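PDB 1E6Y: methyl-coenzyme M reductase I beta subunit from Methanosarcina barkeri, which forms part of the nickel-F430 enzyme complex that reduces methyl-coenzyme M with coenzyme B, releasing methane and the mixed heterodisulfide in the final step of methanogenesis. Local coordinates for residues E[5-10]-E[244-249]; E[12-17]-E[425-430]; E[133-138]-E[154-159]. All blocks are in the same frame, centred on the assembly; numbering follows the deposited sequence.

Contact 1 of 3, residues E[5-10]-E[244-249]; sequences DIYDDR and ANNLLY
Asp5 is gripped twice by Asn245. Its backbone N donates to Asn245 OD1 (2.9 Å) along an almost straight line, 175° at the hydrogen, and its carbonyl O accepts from Asn245 N at 2.6 Å in the carbonyl plane. The side chain of Asn245 can join in because its CG stands beside its own backbone N (chi1 -62°), which brings the amide oxygen round to the N-H of Asp5. Asp5 OD1 is taken up by Asn17 N. Two residues on, the Tyr7 ring stacks on the side chain of Asn246, ring and amide planes 16° apart, with Asn246 CB in a CH-pi contact 3.6 Å from the ring centroid and the amide toward Tyr7 CG and CD2. Asn243 ND2 holds Asn246 OD1 and also reaches Asp8 O. Replacing Tyr7 by an alanine would probably open a gap above Asn246 and leave its amide face without a stacking partner. Asp8 OD2 receives Arg10 N from above the carboxylate plane (3.0 Å), an Asx turn. Backbone atoms then meet Tyr249: Asp9 O lies near its CD1, and Arg10 C comes 3.5 Å from Tyr249 CE1. A water joins Arg10 O to Tyr249 OH, whereas the guanidinium forms a salt bridge with Glu68 of the gamma subunit. The whole is a strand of the N-terminal beta hairpin docked on a type I' turn, Ala244 to Leu247, that leads into helix 247-255.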
loop_
_atom_site.group_PDB
_atom_site.type_symbol
_atom_site.label_atom_id
_atom_site.label_comp_id
_atom_site.label_asym_id
_atom_site.label_seq_id
_atom_site.Cartn_x
_atom_site.Cartn_y
_atom_site.Cartn_z
ATOM N N ASP E 5 -23.774 -38.174 -10.217
ATOM C CA ASP E 5 -23.367 -39.175 -9.240
ATOM C C ASP E 5 -21.972 -38.811 -8.749
ATOM O O ASP E 5 -21.091 -38.507 -9.551
ATOM C CB ASP E 5 -23.340 -40.569 -9.874
ATOM C CG ASP E 5 -24.706 -41.022 -10.370
ATOM O OD1 ASP E 5 -25.740 -40.453 -9.958
ATOM O OD2 ASP E 5 -24.746 -41.981 -11.165
ATOM N N ILE E 6 -21.783 -38.797 -7.434
ATOM C CA ILE E 6 -20.483 -38.457 -6.859
ATOM C C ILE E 6 -19.649 -39.714 -6.633
ATOM O O ILE E 6 -20.112 -40.674 -6.014
ATOM C CB ILE E 6 -20.640 -37.696 -5.513
ATOM C CG1 ILE E 6 -21.401 -36.383 -5.732
ATOM C CG2 ILE E 6 -19.275 -37.431 -4.890
ATOM C CD1 ILE E 6 -20.740 -35.432 -6.711
ATOM N N TYR E 7 -18.444 -39.723 -7.195
ATOM C CA TYR E 7 -17.490 -40.817 -7.017
ATOM C C TYR E 7 -16.271 -40.312 -6.247
ATOM O O TYR E 7 -15.858 -39.163 -6.427
ATOM C CB TYR E 7 -17.032 -41.351 -8.379
ATOM C CG TYR E 7 -18.063 -42.182 -9.110
ATOM C CD1 TYR E 7 -19.191 -41.587 -9.683
ATOM C CD2 TYR E 7 -17.893 -43.558 -9.266
ATOM C CE1 TYR E 7 -20.118 -42.340 -10.389
ATOM C CE2 TYR E 7 -18.814 -44.320 -9.971
ATOM C CZ TYR E 7 -19.924 -43.705 -10.526
ATOM O OH TYR E 7 -20.853 -44.461 -11.200
ATOM N N ASP E 8 -15.671 -41.173 -5.426
ATOM C CA ASP E 8 -14.486 -40.770 -4.672
ATOM C C ASP E 8 -13.207 -40.788 -5.503
ATOM O O ASP E 8 -13.234 -41.052 -6.707
ATOM C CB ASP E 8 -14.319 -41.614 -3.388
ATOM C CG ASP E 8 -14.033 -43.098 -3.656
ATOM O OD1 ASP E 8 -14.131 -43.885 -2.696
ATOM O OD2 ASP E 8 -13.671 -43.483 -4.787
ATOM N N ASP E 9 -12.086 -40.525 -4.840
ATOM C CA ASP E 9 -10.787 -40.434 -5.499
ATOM C C ASP E 9 -10.308 -41.752 -6.110
ATOM O O ASP E 9 -9.407 -41.752 -6.947
ATOM C CB ASP E 9 -9.740 -39.910 -4.511
ATOM C CG ASP E 9 -9.590 -40.800 -3.289
ATOM O OD1 ASP E 9 -8.447 -41.188 -2.973
ATOM O OD2 ASP E 9 -10.609 -41.099 -2.636
ATOM N N ARG E 10 -10.892 -42.869 -5.678
ATOM C CA ARG E 10 -10.554 -44.163 -6.237
ATOM C C ARG E 10 -11.612 -44.677 -7.205
ATOM O O ARG E 10 -11.571 -45.860 -7.543
ATOM C CB ARG E 10 -10.302 -45.168 -5.103
ATOM C CG ARG E 10 -9.205 -44.677 -4.160
ATOM C CD ARG E 10 -8.684 -45.757 -3.223
ATOM N NE ARG E 10 -8.110 -46.825 -4.038
ATOM C CZ ARG E 10 -6.862 -46.862 -4.485
ATOM N NH1 ARG E 10 -6.534 -47.902 -5.237
ATOM N NH2 ARG E 10 -5.979 -45.922 -4.187
ATOM N N ALA E 244 -17.692 -35.919 -10.652
ATOM C CA ALA E 244 -19.067 -36.258 -11.009
ATOM C C ALA E 244 -19.114 -37.297 -12.124
ATOM O O ALA E 244 -18.365 -37.206 -13.104
ATOM C CB ALA E 244 -19.824 -35.009 -11.433
ATOM N N ASN E 245 -19.931 -38.327 -11.913
ATOM C CA ASN E 245 -20.135 -39.405 -12.880
ATOM C C ASN E 245 -18.861 -40.163 -13.223
ATOM O O ASN E 245 -18.818 -40.897 -14.212
ATOM C CB ASN E 245 -20.788 -38.861 -14.156
ATOM C CG ASN E 245 -22.162 -38.273 -13.902
ATOM O OD1 ASN E 245 -22.786 -38.544 -12.875
ATOM N ND2 ASN E 245 -22.627 -37.438 -14.823
ATOM N N ASN E 246 -17.862 -40.053 -12.351
ATOM C CA ASN E 246 -16.567 -40.711 -12.529
ATOM C C ASN E 246 -15.862 -40.293 -13.816
ATOM O O ASN E 246 -14.926 -40.959 -14.258
ATOM C CB ASN E 246 -16.735 -42.239 -12.508
ATOM C CG ASN E 246 -15.666 -42.934 -11.689
ATOM O OD1 ASN E 246 -15.053 -42.335 -10.807
ATOM N ND2 ASN E 246 -15.456 -44.218 -11.959
ATOM N N LEU E 247 -16.283 -39.166 -14.384
ATOM C CA LEU E 247 -15.745 -38.694 -15.657
ATOM C C LEU E 247 -14.258 -38.372 -15.543
ATOM O O LEU E 247 -13.451 -38.864 -16.333
ATOM C CB LEU E 247 -16.513 -37.457 -16.132
ATOM C CG LEU E 247 -16.215 -36.977 -17.554
ATOM C CD1 LEU E 247 -16.586 -38.064 -18.553
ATOM C CD2 LEU E 247 -16.988 -35.696 -17.844
ATOM N N LEU E 248 -13.899 -37.606 -14.517
ATOM C CA LEU E 248 -12.506 -37.252 -14.263
ATOM C C LEU E 248 -11.649 -38.499 -14.073
ATOM O O LEU E 248 -10.639 -38.674 -14.752
ATOM C CB LEU E 248 -12.402 -36.359 -13.020
ATOM C CG LEU E 248 -10.993 -36.067 -12.486
ATOM C CD1 LEU E 248 -10.206 -35.233 -13.492
ATOM C CD2 LEU E 248 -11.099 -35.344 -11.160
ATOM N N TYR E 249 -12.091 -39.386 -13.185
ATOM C CA TYR E 249 -11.374 -40.620 -12.895
ATOM C C TYR E 249 -11.210 -41.498 -14.138
ATOM O O TYR E 249 -10.129 -42.037 -14.385
ATOM C CB TYR E 249 -12.102 -41.405 -11.798
ATOM C CG TYR E 249 -11.416 -42.696 -11.419
ATOM C CD1 TYR E 249 -10.433 -42.721 -10.432
ATOM C CD2 TYR E 249 -11.710 -43.885 -12.088
ATOM C CE1 TYR E 249 -9.756 -43.895 -10.122
ATOM C CE2 TYR E 249 -11.039 -45.061 -11.787
ATOM C CZ TYR E 249 -10.064 -45.062 -10.804
ATOM O OH TYR E 249 -9.399 -46.229 -10.505
HETATM O O HOH W 1 -8.553 -46.542 -7.812
#

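Contact 2 of 3, residues E[12-17]-E[425-430]; sequences KLLESN and PIKAVA
Leu14 and Ala430 meet through their beta carbons, with Leu14 CB 3.6 Å from Ala430 CB. From there the leucine extends one branch over the helix: CD1 lies 3.8 Å from Lys427 CA and 3.9 Å from Ile426 CG2, and also touches the alanine methyl. This reach follows from its torsions, as CG stands beside the backbone N (chi1 -64°) and CD1 continues outward from it (chi2 -177°). A methyl group is thereby set against the helix, where the small Ala430 admits the leucine close to the backbone. Beside this apolar patch the contact turns polar. Glu15 OE1 comes within 3.3 Å of Ala430 O, but both are acceptors and no bond joins them; instead a water donates to Glu15 OE1 at 3.0 Å and to Val429 O at 2.9 Å, bridging the carboxylate to a backbone carbonyl. One step further out, Ala430 N donates to Ile426 O, a bond consistent with keeping the methyl turned to Leu14. In strand 13-19, a classic beta bulge, with Leu14 and Glu15 both opposite Ile6, turns two consecutive side chains toward the helix. Lys427 directs its amine to Glu424 in a salt bridge. Around them, Ile426 also rests on Ile6 of strand 3-7, and with Pro425 it packs on helix 204-221, so that helix 425-429 is lodged between the N-terminal hairpin and that longer helix.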
loop_
_atom_site.group_PDB
_atom_site.type_symbol
_atom_site.label_atom_id
_atom_site.label_comp_id
_atom_site.label_asym_id
_atom_site.label_seq_id
_atom_site.Cartn_x
_atom_site.Cartn_y
_atom_site.Cartn_z
ATOM N N LYS E 12 -14.896 -44.976 -6.921
ATOM C CA LYS E 12 -16.019 -45.711 -6.345
ATOM C C LYS E 12 -17.214 -44.788 -6.117
ATOM O O LYS E 12 -17.052 -43.654 -5.666
ATOM C CB LYS E 12 -15.602 -46.354 -5.021
ATOM C CG LYS E 12 -14.452 -47.341 -5.145
ATOM C CD LYS E 12 -13.743 -47.528 -3.811
ATOM C CE LYS E 12 -12.402 -48.230 -3.991
ATOM N NZ LYS E 12 -11.577 -48.200 -2.748
ATOM N N LEU E 13 -18.409 -45.281 -6.434
ATOM C CA LEU E 13 -19.641 -44.514 -6.253
ATOM C C LEU E 13 -19.910 -44.233 -4.774
ATOM O O LEU E 13 -19.891 -45.146 -3.946
ATOM C CB LEU E 13 -20.828 -45.270 -6.860
ATOM C CG LEU E 13 -22.228 -44.671 -6.690
ATOM C CD1 LEU E 13 -22.337 -43.365 -7.456
ATOM C CD2 LEU E 13 -23.264 -45.663 -7.189
ATOM N N LEU E 14 -20.142 -42.964 -4.447
ATOM C CA LEU E 14 -20.455 -42.573 -3.079
ATOM C C LEU E 14 -21.938 -42.270 -2.916
ATOM O O LEU E 14 -22.572 -42.727 -1.966
ATOM C CB LEU E 14 -19.632 -41.347 -2.676
ATOM C CG LEU E 14 -18.116 -41.532 -2.617
ATOM C CD1 LEU E 14 -17.469 -40.243 -2.131
ATOM C CD2 LEU E 14 -17.761 -42.694 -1.695
ATOM N N GLU E 15 -22.482 -41.481 -3.838
ATOM C CA GLU E 15 -23.885 -41.092 -3.787
ATOM C C GLU E 15 -24.403 -40.819 -5.193
ATOM O O GLU E 15 -23.731 -40.177 -5.996
ATOM C CB GLU E 15 -24.052 -39.840 -2.922
ATOM C CG GLU E 15 -25.496 -39.538 -2.550
ATOM C CD GLU E 15 -25.669 -38.189 -1.866
ATOM O OE1 GLU E 15 -24.674 -37.625 -1.359
ATOM O OE2 GLU E 15 -26.813 -37.691 -1.834
ATOM N N SER E 16 -25.612 -41.292 -5.476
ATOM C CA SER E 16 -26.223 -41.093 -6.784
ATOM C C SER E 16 -27.239 -39.962 -6.752
ATOM O O SER E 16 -27.732 -39.592 -5.688
ATOM C CB SER E 16 -26.908 -42.377 -7.247
ATOM O OG SER E 16 -25.976 -43.436 -7.357
ATOM N N ASN E 17 -27.547 -39.421 -7.927
ATOM C CA ASN E 17 -28.627 -38.455 -8.094
ATOM C C ASN E 17 -28.503 -37.269 -7.144
ATOM O O ASN E 17 -29.456 -36.906 -6.451
ATOM C CB ASN E 17 -29.981 -39.148 -7.911
ATOM C CG ASN E 17 -30.181 -40.287 -8.888
ATOM O OD1 ASN E 17 -30.089 -40.097 -10.096
ATOM N ND2 ASN E 17 -30.388 -41.490 -8.367
ATOM N N PRO E 425 -12.303 -34.792 1.163
ATOM C CA PRO E 425 -13.370 -33.802 0.985
ATOM C C PRO E 425 -14.537 -34.288 0.129
ATOM O O PRO E 425 -15.669 -33.856 0.330
ATOM C CB PRO E 425 -12.652 -32.612 0.352
ATOM C CG PRO E 425 -11.493 -33.222 -0.359
ATOM C CD PRO E 425 -11.046 -34.355 0.523
ATOM N N ILE E 426 -14.265 -35.196 -0.807
ATOM C CA ILE E 426 -15.320 -35.758 -1.650
ATOM C C ILE E 426 -16.237 -36.655 -0.821
ATOM O O ILE E 426 -17.463 -36.556 -0.907
ATOM C CB ILE E 426 -14.743 -36.588 -2.823
ATOM C CG1 ILE E 426 -13.732 -35.756 -3.615
ATOM C CG2 ILE E 426 -15.874 -37.046 -3.735
ATOM C CD1 ILE E 426 -13.075 -36.508 -4.761
ATOM N N LYS E 427 -15.631 -37.514 -0.003
ATOM C CA LYS E 427 -16.371 -38.345 0.941
ATOM C C LYS E 427 -17.140 -37.497 1.953
ATOM O O LYS E 427 -18.248 -37.852 2.353
ATOM C CB LYS E 427 -15.416 -39.286 1.676
ATOM C CG LYS E 427 -14.877 -40.419 0.814
ATOM C CD LYS E 427 -14.091 -41.422 1.644
ATOM C CE LYS E 427 -13.534 -42.537 0.771
ATOM N NZ LYS E 427 -12.595 -43.415 1.530
ATOM N N ALA E 428 -16.552 -36.368 2.345
ATOM C CA ALA E 428 -17.208 -35.418 3.242
ATOM C C ALA E 428 -18.478 -34.855 2.608
ATOM O O ALA E 428 -19.543 -34.846 3.229
ATOM C CB ALA E 428 -16.249 -34.280 3.591
ATOM N N VAL E 429 -18.365 -34.412 1.360
ATOM C CA VAL E 429 -19.489 -33.818 0.647
ATOM C C VAL E 429 -20.583 -34.844 0.347
ATOM O O VAL E 429 -21.770 -34.526 0.416
ATOM C CB VAL E 429 -19.021 -33.150 -0.669
ATOM C CG1 VAL E 429 -20.218 -32.707 -1.492
ATOM C CG2 VAL E 429 -18.137 -31.953 -0.354
ATOM N N ALA E 430 -20.187 -36.087 0.089
ATOM C CA ALA E 430 -21.145 -37.163 -0.160
ATOM C C ALA E 430 -21.768 -37.704 1.132
ATOM O O ALA E 430 -22.639 -38.581 1.091
ATOM C CB ALA E 430 -20.476 -38.289 -0.932
HETATM O O HOH W 2 -23.430 -34.994 -1.957
#

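Contact 3 of 3, residues E[133-138]-E[154-159]; sequences AVTQTI and SAVWGS
Val156 faces Val134 and Thr135 where two successive helices, 125-141 and 149-157, joined by a short loop, pack at an oblique angle. The apolar half of the contact rests on one branch. Val156 has CG1 anti to the backbone N (chi1 -176°), which leaves CG2 beside that N and directed at the other helix, where it meets Val134 CG1 at 4.1 Å and, more loosely, Ile138 CD1 at 4.5 Å. Ile49 of helix 46-55 touches all three of these side chains, so a third helix closes the cluster.

The polar half centres on Thr135. Its rotation about CA-CB (chi1 -59°) sets OG1 beside its own backbone N, and from there the hydroxyl bonds to Ala131 O, one helical turn back. Thr135 OG1 is also packed against Val156, 3.6 Å from Val156 CB, and sits at the edge of the Trp157 indole, close to the ring plane. Trp157 NE1 gives Thr135 OG1 a weak bond, 3.2 Å long and bent to 124° at the hydrogen. The bond to Ala131 O is thus the main one satisfying this buried hydroxyl, the indole adding only a weak one. The indole itself lies along Thr128 and Ala131 and engages Lys153 in a cation-pi interaction, while Gly158, with positive phi, ends the helix just after it. On the first helix, Thr137 repeats the hydroxyl-to-carbonyl arrangement: Thr137 OG1 at 2.8 Å and Thr137 N reach Ala133 O from opposite faces of its carbonyl plane.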
loop_
_atom_site.group_PDB
_atom_site.type_symbol
_atom_site.label_atom_id
_atom_site.label_comp_id
_atom_site.label_asym_id
_atom_site.label_seq_id
_atom_site.Cartn_x
_atom_site.Cartn_y
_atom_site.Cartn_z
ATOM N N ALA E 133 -4.053 -16.649 23.823
ATOM C CA ALA E 133 -4.162 -17.768 24.755
ATOM C C ALA E 133 -2.796 -18.376 25.056
ATOM O O ALA E 133 -2.456 -18.601 26.219
ATOM C CB ALA E 133 -5.098 -18.826 24.192
ATOM N N VAL E 134 -1.997 -18.588 24.011
ATOM C CA VAL E 134 -0.638 -19.101 24.170
ATOM C C VAL E 134 0.246 -18.114 24.937
ATOM O O VAL E 134 0.950 -18.503 25.867
ATOM C CB VAL E 134 0.003 -19.420 22.793
ATOM C CG1 VAL E 134 1.450 -19.856 22.965
ATOM C CG2 VAL E 134 -0.786 -20.512 22.096
ATOM N N THR E 135 0.134 -16.829 24.603
ATOM C CA THR E 135 0.911 -15.781 25.269
ATOM C C THR E 135 0.600 -15.715 26.768
ATOM O O THR E 135 1.516 -15.720 27.594
ATOM C CB THR E 135 0.645 -14.394 24.632
ATOM O OG1 THR E 135 1.001 -14.430 23.244
ATOM C CG2 THR E 135 1.467 -13.317 25.326
ATOM N N GLN E 136 -0.688 -15.694 27.110
ATOM C CA GLN E 136 -1.121 -15.671 28.506
ATOM C C GLN E 136 -0.689 -16.931 29.260
ATOM O O GLN E 136 -0.239 -16.849 30.408
ATOM C CB GLN E 136 -2.643 -15.521 28.589
ATOM C CG GLN E 136 -3.198 -15.548 30.013
ATOM C CD GLN E 136 -2.860 -14.295 30.804
ATOM O OE1 GLN E 136 -3.211 -13.184 30.404
ATOM N NE2 GLN E 136 -2.217 -14.471 31.954
ATOM N N THR E 137 -0.797 -18.083 28.600
ATOM C CA THR E 137 -0.439 -19.362 29.208
ATOM C C THR E 137 1.046 -19.434 29.558
ATOM O O THR E 137 1.407 -19.870 30.654
ATOM C CB THR E 137 -0.808 -20.543 28.277
ATOM O OG1 THR E 137 -2.230 -20.590 28.107
ATOM C CG2 THR E 137 -0.330 -21.873 28.867
ATOM N N ILE E 138 1.897 -18.959 28.652
ATOM C CA ILE E 138 3.340 -18.958 28.883
ATOM C C ILE E 138 3.724 -17.958 29.973
ATOM O O ILE E 138 4.541 -18.262 30.846
ATOM C CB ILE E 138 4.115 -18.636 27.582
ATOM C CG1 ILE E 138 3.909 -19.763 26.566
ATOM C CG2 ILE E 138 5.601 -18.458 27.877
ATOM C CD1 ILE E 138 4.589 -19.524 25.235
ATOM N N SER E 154 6.242 -11.338 21.719
ATOM C CA SER E 154 6.767 -11.355 20.358
ATOM C C SER E 154 7.308 -12.708 19.917
ATOM O O SER E 154 7.426 -12.965 18.719
ATOM C CB SER E 154 7.851 -10.294 20.190
ATOM O OG SER E 154 7.258 -9.039 19.913
ATOM N N ALA E 155 7.638 -13.571 20.877
ATOM C CA ALA E 155 7.983 -14.953 20.553
ATOM C C ALA E 155 6.794 -15.617 19.864
ATOM O O ALA E 155 6.967 -16.427 18.954
ATOM C CB ALA E 155 8.357 -15.721 21.816
ATOM N N VAL E 156 5.593 -15.182 20.238
ATOM C CA VAL E 156 4.356 -15.714 19.677
ATOM C C VAL E 156 3.865 -14.882 18.486
ATOM O O VAL E 156 3.603 -15.424 17.411
ATOM C CB VAL E 156 3.238 -15.771 20.755
ATOM C CG1 VAL E 156 1.980 -16.408 20.183
ATOM C CG2 VAL E 156 3.718 -16.552 21.972
ATOM N N TRP E 157 3.809 -13.564 18.666
ATOM C CA TRP E 157 3.177 -12.656 17.708
ATOM C C TRP E 157 4.137 -12.074 16.668
ATOM O O TRP E 157 3.707 -11.361 15.758
ATOM C CB TRP E 157 2.503 -11.495 18.447
ATOM C CG TRP E 157 1.278 -11.859 19.231
ATOM C CD1 TRP E 157 1.239 -12.393 20.486
ATOM C CD2 TRP E 157 -0.080 -11.569 18.879
ATOM N NE1 TRP E 157 -0.054 -12.434 20.948
ATOM C CE2 TRP E 157 -0.887 -11.935 19.982
ATOM C CE3 TRP E 157 -0.697 -11.030 17.739
ATOM C CZ2 TRP E 157 -2.278 -11.779 19.980
ATOM C CZ3 TRP E 157 -2.081 -10.874 17.737
ATOM C CH2 TRP E 157 -2.854 -11.247 18.854
ATOM N N GLY E 158 5.438 -12.264 16.871
ATOM C CA GLY E 158 6.422 -11.687 15.970
ATOM C C GLY E 158 6.455 -10.167 15.990
ATOM O O GLY E 158 6.490 -9.553 17.058
ATOM N N SER E 159 6.403 -9.555 14.809
ATOM C CA SER E 159 6.520 -8.101 14.692
ATOM C C SER E 159 5.191 -7.350 14.701
ATOM O O SER E 159 5.171 -6.124 14.597
ATOM C CB SER E 159 7.302 -7.728 13.435
ATOM O OG SER E 159 8.688 -7.635 13.716
#

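From the N terminus, strand 3-7 opens contact 1 and the next strand, 13-19, opens contact 2. Contact 1 closes its loop at 244-249, contact 2 only at 425-430 near the C terminus, so the two cross along the chain. They also touch in space, their centres 8 Å apart, since the paired strands form one hairpin: it ties the start of helix 247-255 to the helix near the C terminus. Contact 3 closes a short loop, from 133-138 to 154-159, nested inside both larger ones. Its centre lies about 45 Å from that of contact 1, across the chain's centre, where it joins neighbouring helices of the N-terminal family region.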